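Local coordinates for protein GTP binding regulator (Thermotoga maritima, PDB 1VR8) that is of uncertain function but has a fold similar to the Ran-binding protein Mog1p, and so may regulate a GTP-binding protein, at residues A[22-34]-A[128-140]. Numbering follows the deposited sequence.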
ATOM      1  N   ALA A  22       7.054  -8.352  -3.506  1.00 25.96           N
ATOM      2  CA  ALA A  22       6.774  -6.981  -3.103  1.00 25.76           C
ATOM      3  C   ALA A  22       6.506  -6.847  -1.587  1.00 25.60           C
ATOM      4  O   ALA A  22       6.800  -5.825  -1.003  1.00 25.90           O
ATOM      5  CB  ALA A  22       5.630  -6.439  -3.857  1.00 26.78           C
ATOM      6  N   ILE A  23       5.963  -7.883  -0.966  1.00 20.85           N
ATOM      7  CA  ILE A  23       5.821  -7.906   0.495  1.00 22.34           C
ATOM      8  C   ILE A  23       7.128  -8.280   1.179  1.00 22.08           C
ATOM      9  O   ILE A  23       7.626  -7.589   2.102  1.00 23.17           O
ATOM     10  CB  ILE A  23       4.725  -8.915   0.893  1.00 23.20           C
ATOM     11  CG1 ILE A  23       3.351  -8.434   0.390  1.00 24.84           C
ATOM     12  CG2 ILE A  23       4.706  -9.148   2.387  1.00 26.09           C
ATOM     13  CD1 ILE A  23       2.299  -9.448   0.445  1.00 25.20           C
ATOM     14  N   PHE A  24       7.702  -9.393   0.739  1.00 24.60           N
ATOM     15  CA  PHE A  24       8.839  -9.966   1.456  1.00 24.51           C
ATOM     16  C   PHE A  24      10.073  -9.084   1.408  1.00 24.26           C
ATOM     17  O   PHE A  24      10.858  -9.056   2.349  1.00 24.09           O
ATOM     18  CB  PHE A  24       9.173 -11.357   0.921  1.00 25.48           C
ATOM     19  CG  PHE A  24       8.059 -12.374   1.107  1.00 27.58           C
ATOM     20  CD1 PHE A  24       7.514 -12.605   2.349  1.00 29.00           C
ATOM     21  CD2 PHE A  24       7.599 -13.124   0.033  1.00 31.49           C
ATOM     22  CE1 PHE A  24       6.488 -13.523   2.535  1.00 28.34           C
ATOM     23  CE2 PHE A  24       6.554 -14.070   0.210  1.00 31.58           C
ATOM     24  CZ  PHE A  24       6.013 -14.257   1.462  1.00 31.06           C
ATOM     25  N   VAL A  25      10.226  -8.303   0.338  1.00 23.34           N
ATOM     26  CA  VAL A  25      11.384  -7.419   0.226  1.00 19.83           C
ATOM     27  C   VAL A  25      11.372  -6.265   1.255  1.00 23.25           C
ATOM     28  O   VAL A  25      12.376  -5.612   1.500  1.00 24.19           O
ATOM     29  CB  VAL A  25      11.482  -6.886  -1.236  1.00 24.44           C
ATOM     30  CG1 VAL A  25      10.460  -5.839  -1.479  1.00 19.66           C
ATOM     31  CG2 VAL A  25      12.857  -6.421  -1.560  1.00 28.09           C
ATOM     32  N   LEU A  26      10.217  -6.031   1.877  1.00 23.23           N
ATOM     33  CA  LEU A  26      10.095  -4.935   2.849  1.00 21.90           C
ATOM     34  C   LEU A  26      10.583  -5.288   4.245  1.00 23.03           C
ATOM     35  O   LEU A  26      10.723  -4.412   5.094  1.00 21.70           O
ATOM     36  CB  LEU A  26       8.644  -4.486   2.948  1.00 24.11           C
ATOM     37  CG  LEU A  26       8.082  -3.986   1.633  1.00 24.55           C
ATOM     38  CD1 LEU A  26       6.602  -3.745   1.793  1.00 26.48           C
ATOM     39  CD2 LEU A  26       8.819  -2.729   1.210  1.00 24.14           C
ATOM     40  N   GLU A  27      10.813  -6.564   4.518  1.00 22.60           N
ATOM     41  CA  GLU A  27      11.189  -6.974   5.845  1.00 24.16           C
ATOM     42  C   GLU A  27      12.608  -6.461   6.180  1.00 25.47           C
ATOM     43  O   GLU A  27      13.509  -6.445   5.336  1.00 25.17           O
ATOM     44  CB  GLU A  27      11.009  -8.517   5.987  1.00 27.11           C
ATOM     45  CG  GLU A  27      11.193  -8.996   7.368  1.00 32.06           C
ATOM     46  CD  GLU A  27      10.728 -10.417   7.586  1.00 31.49           C
ATOM     47  OE1 GLU A  27      10.763 -11.240   6.604  1.00 30.46           O
ATOM     48  OE2 GLU A  27      10.397 -10.703   8.751  1.00 29.58           O
ATOM     49  N   THR A  28      12.813  -5.989   7.411  1.00 21.82           N
ATOM     50  CA  THR A  28      14.140  -5.690   7.916  1.00 23.39           C
ATOM     51  C   THR A  28      14.127  -6.106   9.381  1.00 26.34           C
ATOM     52  O   THR A  28      13.103  -6.563   9.889  1.00 24.48           O
ATOM     53  CB  THR A  28      14.505  -4.188   7.862  1.00 26.31           C
ATOM     54  OG1 THR A  28      13.727  -3.478   8.819  1.00 27.22           O
ATOM     55  CG2 THR A  28      14.278  -3.565   6.484  1.00 26.14           C
ATOM     56  N   ARG A  29      15.231  -5.897  10.080  1.00 26.36           N
ATOM     57  CA  ARG A  29      15.230  -6.175  11.517  1.00 29.14           C
ATOM     58  C   ARG A  29      14.250  -5.277  12.282  1.00 27.95           C
ATOM     59  O   ARG A  29      13.828  -5.645  13.356  1.00 32.91           O
ATOM     60  CB  ARG A  29      16.645  -6.062  12.095  1.00 31.34           C
ATOM     61  CG  ARG A  29      17.123  -4.639  12.350  1.00 36.60           C
ATOM     62  N   ASP A  30      13.892  -4.124  11.731  1.00 27.46           N
ATOM     63  CA  ASP A  30      12.959  -3.168  12.379  1.00 30.48           C
ATOM     64  C   ASP A  30      11.504  -3.310  11.890  1.00 32.04           C
ATOM     65  O   ASP A  30      10.607  -2.617  12.381  1.00 33.24           O
ATOM     66  CB  ASP A  30      13.345  -1.734  12.028  1.00 31.59           C
ATOM     67  CG  ASP A  30      14.789  -1.401  12.396  1.00 36.85           C
ATOM     68  OD1 ASP A  30      15.167  -1.641  13.551  1.00 33.39           O
ATOM     69  OD2 ASP A  30      15.538  -0.912  11.513  1.00 39.34           O
ATOM     70  N   TYR A  31      11.293  -4.110  10.848  1.00 25.91           N
ATOM     71  CA  TYR A  31       9.972  -4.279  10.233  1.00 25.29           C
ATOM     72  C   TYR A  31       9.837  -5.794  10.027  1.00 26.11           C
ATOM     73  O   TYR A  31      10.248  -6.304   8.995  1.00 27.21           O
ATOM     74  CB  TYR A  31       9.889  -3.590   8.882  1.00 28.35           C
ATOM     75  CG  TYR A  31       9.991  -2.080   8.952  1.00 28.29           C
ATOM     76  CD1 TYR A  31       9.030  -1.363   9.591  1.00 37.29           C
ATOM     77  CD2 TYR A  31      11.082  -1.396   8.427  1.00 32.61           C
ATOM     78  CE1 TYR A  31       9.104   0.008   9.711  1.00 36.78           C
ATOM     79  CE2 TYR A  31      11.189   0.010   8.569  1.00 34.40           C
ATOM     80  CZ  TYR A  31      10.167   0.687   9.202  1.00 34.37           C
ATOM     81  OH  TYR A  31      10.162   2.046   9.389  1.00 32.95           O
ATOM     82  N   ARG A  32       9.327  -6.498  11.024  1.00 24.03           N
ATOM     83  CA  ARG A  32       9.351  -7.959  11.011  1.00 25.41           C
ATOM     84  C   ARG A  32       8.011  -8.453  10.534  1.00 24.68           C
ATOM     85  O   ARG A  32       6.981  -8.080  11.090  1.00 24.54           O
ATOM     86  CB  ARG A  32       9.628  -8.507  12.397  1.00 28.53           C
ATOM     87  CG  ARG A  32      11.000  -8.134  12.976  1.00 36.58           C
ATOM     88  CD  ARG A  32      12.127  -8.461  11.993  1.00 44.30           C
ATOM     89  NE  ARG A  32      12.181  -9.883  11.625  1.00 48.36           N
ATOM     90  CZ  ARG A  32      12.816 -10.387  10.561  1.00 50.82           C
ATOM     91  NH1 ARG A  32      13.469  -9.607   9.703  1.00 52.97           N
ATOM     92  NH2 ARG A  32      12.792 -11.707  10.344  1.00 53.85           N
ATOM     93  N   LEU A  33       8.011  -9.316   9.523  1.00 23.12           N
ATOM     94  CA  LEU A  33       6.762  -9.854   9.012  1.00 22.67           C
ATOM     95  C   LEU A  33       6.188 -10.855  10.020  1.00 23.90           C
ATOM     96  O   LEU A  33       6.885 -11.759  10.491  1.00 23.61           O
ATOM     97  CB  LEU A  33       7.061 -10.553   7.681  1.00 23.11           C
ATOM     98  CG  LEU A  33       5.895 -11.012   6.862  1.00 27.60           C
ATOM     99  CD1 LEU A  33       5.024  -9.824   6.483  1.00 26.14           C
ATOM    100  CD2 LEU A  33       6.430 -11.750   5.620  1.00 26.26           C
ATOM    101  N   SER A  34       4.924 -10.670  10.402  1.00 21.23           N
ATOM    102  CA  SER A  34       4.296 -11.556  11.328  1.00 22.02           C
ATOM    103  C   SER A  34       3.109 -12.336  10.774  1.00 20.71           C
ATOM    104  O   SER A  34       2.709 -13.335  11.371  1.00 22.67           O
ATOM    105  CB  SER A  34       3.895 -10.791  12.583  1.00 23.97           C
ATOM    106  OG  SER A  34       2.862  -9.903  12.309  1.00 27.26           O
ATOM    107  N   GLU A 128       5.911   6.390   8.919  1.00 26.09           N
ATOM    108  CA  GLU A 128       7.270   5.837   8.941  1.00 28.09           C
ATOM    109  C   GLU A 128       7.371   4.592   8.073  1.00 25.15           C
ATOM    110  O   GLU A 128       8.320   4.417   7.318  1.00 24.27           O
ATOM    111  CB  GLU A 128       7.672   5.547  10.380  1.00 28.28           C
ATOM    112  CG  GLU A 128       7.859   6.810  11.265  1.00 31.53           C
ATOM    113  CD  GLU A 128       6.565   7.394  11.877  1.00 37.35           C
ATOM    114  OE1 GLU A 128       5.428   6.868  11.670  1.00 31.12           O
ATOM    115  OE2 GLU A 128       6.696   8.432  12.578  1.00 39.66           O
ATOM    116  N   PHE A 129       6.380   3.715   8.181  1.00 24.29           N
ATOM    117  CA  PHE A 129       6.345   2.514   7.344  1.00 22.26           C
ATOM    118  C   PHE A 129       6.178   2.870   5.871  1.00 24.83           C
ATOM    119  O   PHE A 129       6.849   2.311   5.006  1.00 24.79           O
ATOM    120  CB  PHE A 129       5.244   1.562   7.785  1.00 24.05           C
ATOM    121  CG  PHE A 129       5.327   0.243   7.104  1.00 24.80           C
ATOM    122  CD1 PHE A 129       6.269  -0.682   7.504  1.00 29.48           C
ATOM    123  CD2 PHE A 129       4.524  -0.039   6.040  1.00 26.04           C
ATOM    124  CE1 PHE A 129       6.402  -1.909   6.817  1.00 29.48           C
ATOM    125  CE2 PHE A 129       4.623  -1.270   5.375  1.00 27.30           C
ATOM    126  CZ  PHE A 129       5.563  -2.189   5.782  1.00 29.51           C
ATOM    127  N   VAL A 130       5.289   3.820   5.573  1.00 23.38           N
ATOM    128  CA  VAL A 130       5.084   4.231   4.163  1.00 23.00           C
ATOM    129  C   VAL A 130       6.400   4.739   3.589  1.00 21.58           C
ATOM    130  O   VAL A 130       6.770   4.350   2.484  1.00 23.63           O
ATOM    131  CB  VAL A 130       4.002   5.312   4.037  1.00 23.77           C
ATOM    132  CG1 VAL A 130       3.974   5.887   2.643  1.00 25.29           C
ATOM    133  CG2 VAL A 130       2.625   4.692   4.340  1.00 25.80           C
ATOM    134  N   LYS A 131       7.127   5.554   4.345  1.00 23.64           N
ATOM    135  CA  LYS A 131       8.408   6.088   3.894  1.00 23.91           C
ATOM    136  C   LYS A 131       9.415   4.966   3.622  1.00 26.72           C
ATOM    137  O   LYS A 131      10.170   5.003   2.657  1.00 22.69           O
ATOM    138  CB  LYS A 131       8.984   7.080   4.902  1.00 26.00           C
ATOM    139  CG  LYS A 131      10.103   7.928   4.367  1.00 30.43           C
ATOM    140  CD  LYS A 131       9.740   8.607   3.019  1.00 34.16           C
ATOM    141  CE  LYS A 131      10.638   9.827   2.721  1.00 36.38           C
ATOM    142  NZ  LYS A 131      10.373  10.495   1.395  1.00 33.39           N
ATOM    143  N   HIS A 132       9.415   3.966   4.496  1.00 23.09           N
ATOM    144  CA  HIS A 132      10.213   2.746   4.268  1.00 24.23           C
ATOM    145  C   HIS A 132       9.845   2.077   2.931  1.00 21.70           C
ATOM    146  O   HIS A 132      10.718   1.753   2.123  1.00 24.21           O
ATOM    147  CB  HIS A 132      10.056   1.770   5.430  1.00 25.10           C
ATOM    148  CG  HIS A 132      10.681   0.423   5.176  1.00 23.56           C
ATOM    149  ND1 HIS A 132      12.036   0.243   5.019  1.00 23.14           N
ATOM    150  CD2 HIS A 132      10.125  -0.802   5.064  1.00 22.60           C
ATOM    151  CE1 HIS A 132      12.290  -1.039   4.807  1.00 24.02           C
ATOM    152  NE2 HIS A 132      11.147  -1.699   4.836  1.00 22.38           N
ATOM    153  N   VAL A 133       8.557   1.844   2.716  1.00 22.94           N
ATOM    154  CA  VAL A 133       8.085   1.228   1.487  1.00 25.23           C
ATOM    155  C   VAL A 133       8.531   2.062   0.275  1.00 24.47           C
ATOM    156  O   VAL A 133       9.065   1.531  -0.703  1.00 23.14           O
ATOM    157  CB  VAL A 133       6.556   1.082   1.481  1.00 24.16           C
ATOM    158  CG1 VAL A 133       6.084   0.591   0.152  1.00 24.85           C
ATOM    159  CG2 VAL A 133       6.062   0.144   2.615  1.00 24.97           C
ATOM    160  N   TYR A 134       8.327   3.376   0.346  1.00 24.38           N
ATOM    161  CA  TYR A 134       8.813   4.276  -0.705  1.00 23.75           C
ATOM    162  C   TYR A 134      10.310   4.087  -1.023  1.00 24.73           C
ATOM    163  O   TYR A 134      10.719   4.006  -2.180  1.00 24.80           O
ATOM    164  CB  TYR A 134       8.598   5.734  -0.257  1.00 25.22           C
ATOM    165  CG  TYR A 134       7.177   6.260  -0.318  1.00 23.74           C
ATOM    166  CD1 TYR A 134       6.089   5.475  -0.684  1.00 24.22           C
ATOM    167  CD2 TYR A 134       6.941   7.583   0.033  1.00 25.50           C
ATOM    168  CE1 TYR A 134       4.797   6.031  -0.745  1.00 27.26           C
ATOM    169  CE2 TYR A 134       5.675   8.125  -0.008  1.00 27.00           C
ATOM    170  CZ  TYR A 134       4.626   7.361  -0.389  1.00 28.46           C
ATOM    171  OH  TYR A 134       3.389   7.963  -0.411  1.00 30.31           O
ATOM    172  N   ARG A 135      11.122   4.100   0.020  1.00 22.87           N
ATOM    173  CA  ARG A 135      12.562   3.972  -0.111  1.00 23.35           C
ATOM    174  C   ARG A 135      12.990   2.621  -0.715  1.00 24.29           C
ATOM    175  O   ARG A 135      13.885   2.581  -1.582  1.00 22.05           O
ATOM    176  CB  ARG A 135      13.209   4.239   1.226  1.00 26.03           C
ATOM    177  CG  ARG A 135      13.127   5.731   1.542  1.00 27.04           C
ATOM    178  CD  ARG A 135      13.589   6.068   2.908  1.00 30.36           C
ATOM    179  NE  ARG A 135      13.714   7.517   3.054  1.00 30.55           N
ATOM    180  CZ  ARG A 135      13.799   8.134   4.225  1.00 34.51           C
ATOM    181  NH1 ARG A 135      13.716   7.447   5.368  1.00 32.69           N
ATOM    182  NH2 ARG A 135      13.947   9.444   4.263  1.00 33.11           N
ATOM    183  N   VAL A 136      12.331   1.535  -0.319  1.00 21.76           N
ATOM    184  CA  VAL A 136      12.708   0.218  -0.868  1.00 22.69           C
ATOM    185  C   VAL A 136      12.343   0.150  -2.356  1.00 22.69           C
ATOM    186  O   VAL A 136      13.162  -0.227  -3.197  1.00 23.01           O
ATOM    187  CB  VAL A 136      12.047  -0.912  -0.079  1.00 22.00           C
ATOM    188  CG1 VAL A 136      12.275  -2.252  -0.738  1.00 20.93           C
ATOM    189  CG2 VAL A 136      12.567  -0.908   1.349  1.00 23.34           C
ATOM    190  N   TYR A 137      11.121   0.558  -2.680  1.00 21.47           N
ATOM    191  CA  TYR A 137      10.666   0.494  -4.075  1.00 23.28           C
ATOM    192  C   TYR A 137      11.395   1.487  -4.970  1.00 21.52           C
ATOM    193  O   TYR A 137      11.663   1.205  -6.123  1.00 22.02           O
ATOM    194  CB  TYR A 137       9.159   0.672  -4.168  1.00 24.86           C
ATOM    195  CG  TYR A 137       8.323  -0.439  -3.514  1.00 24.40           C
ATOM    196  CD1 TYR A 137       8.844  -1.719  -3.249  1.00 26.18           C
ATOM    197  CD2 TYR A 137       6.979  -0.208  -3.215  1.00 25.11           C
ATOM    198  CE1 TYR A 137       8.036  -2.720  -2.677  1.00 24.22           C
ATOM    199  CE2 TYR A 137       6.175  -1.199  -2.686  1.00 24.79           C
ATOM    200  CZ  TYR A 137       6.721  -2.444  -2.395  1.00 24.44           C
ATOM    201  OH  TYR A 137       5.932  -3.424  -1.848  1.00 24.66           O
ATOM    202  N   GLU A 138      11.727   2.655  -4.440  1.00 24.29           N
ATOM    203  CA  GLU A 138      12.399   3.680  -5.245  1.00 24.86           C
ATOM    204  C   GLU A 138      13.738   3.182  -5.790  1.00 22.00           C
ATOM    205  O   GLU A 138      14.183   3.610  -6.876  1.00 23.05           O
ATOM    206  CB  GLU A 138      12.590   4.946  -4.411  1.00 27.26           C
ATOM    207  CG  GLU A 138      13.324   6.076  -5.108  1.00 32.01           C
ATOM    208  CD  GLU A 138      12.485   6.818  -6.121  1.00 34.05           C
ATOM    209  OE1 GLU A 138      11.286   6.504  -6.249  1.00 36.31           O
ATOM    210  OE2 GLU A 138      13.045   7.701  -6.806  1.00 37.29           O
ATOM    211  N   GLU A 139      14.414   2.299  -5.052  1.00 22.22           N
ATOM    212  CA  GLU A 139      15.706   1.793  -5.508  1.00 22.64           C
ATOM    213  C   GLU A 139      15.596   0.866  -6.718  1.00 23.32           C
ATOM    214  O   GLU A 139      16.583   0.624  -7.416  1.00 22.94           O
ATOM    215  CB  GLU A 139      16.396   1.031  -4.380  1.00 26.68           C
ATOM    216  CG  GLU A 139      16.897   1.907  -3.242  1.00 32.06           C
HETATM  217  N   MSE A 140      14.408   0.325  -6.954  1.00 22.62           N
HETATM  218  CA  MSE A 140      14.203  -0.647  -8.028  1.00 24.04           C
HETATM  219  C   MSE A 140      14.128   0.092  -9.351  1.00 26.89           C
HETATM  220  O   MSE A 140      13.654   1.222  -9.404  1.00 25.71           O
HETATM  221  CB  MSE A 140      12.934  -1.448  -7.763  1.00 23.25           C
HETATM  222  CG  MSE A 140      12.966  -2.138  -6.438  1.00 22.64           C
HETATM  223 SE   MSE A 140      11.321  -3.189  -6.206  1.00 33.19          SE
HETATM  224  CE  MSE A 140      11.740  -3.858  -4.428  1.00 31.74           C
TER
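An aromatic cluster of Tyr31, Phe129 and His132 forms one end of this contact, where the turns linking helix 19-24 to strand 32-39 pack against helix 126-138. Tyr31 and His132 make an offset stack, with ring centroids 4.3 Å apart and planes at 23°. Tyr31 CD2 sits over the centre of the imidazole. Phe129 turns its edge toward the face of Tyr31, its CD1 lying 3.5 Å from Tyr31 CD1. The planes of these two rings stand at 74°. His132 carries CG anti to its own N (chi1 172°), which carries the imidazole from the helix across to the loop. There His132 NE2 donates to Leu26 O at 2.8 Å, nearly in the ring plane and fairly straight. ND1 is hydrogen-bonded to a glycerol, probably from the crystallisation liquor, so both ring nitrogens have partners. Thr28 CG2 also touches His132 CE1, at 3.6 Å. With an alanine in place of Tyr31, the imidazole of His132 would probably lose its stacked partner and the edge of Phe129 the ring it meets.

Leu26 fills the middle of the contact. Its CD1 meets Val133 CG2, and its CD2 lies 3.9 Å from Val136 CB. At the other end, Tyr137 OH donates to Ala22 O at 2.7 Å, reaching it from above the carbonyl plane. Val25 and the selenomethionine Met140 meet tip to tip, CG1 to CE at 3.8 Å.

The antiparallel beta-sheet backs this packing. Leu26 and Phe129 both touch strands 45-56 and 59-67, with Phe54 meeting each of them. Phe118 of strand 116-122 meets the ring of Tyr137, and Trp116 lies against Ala22.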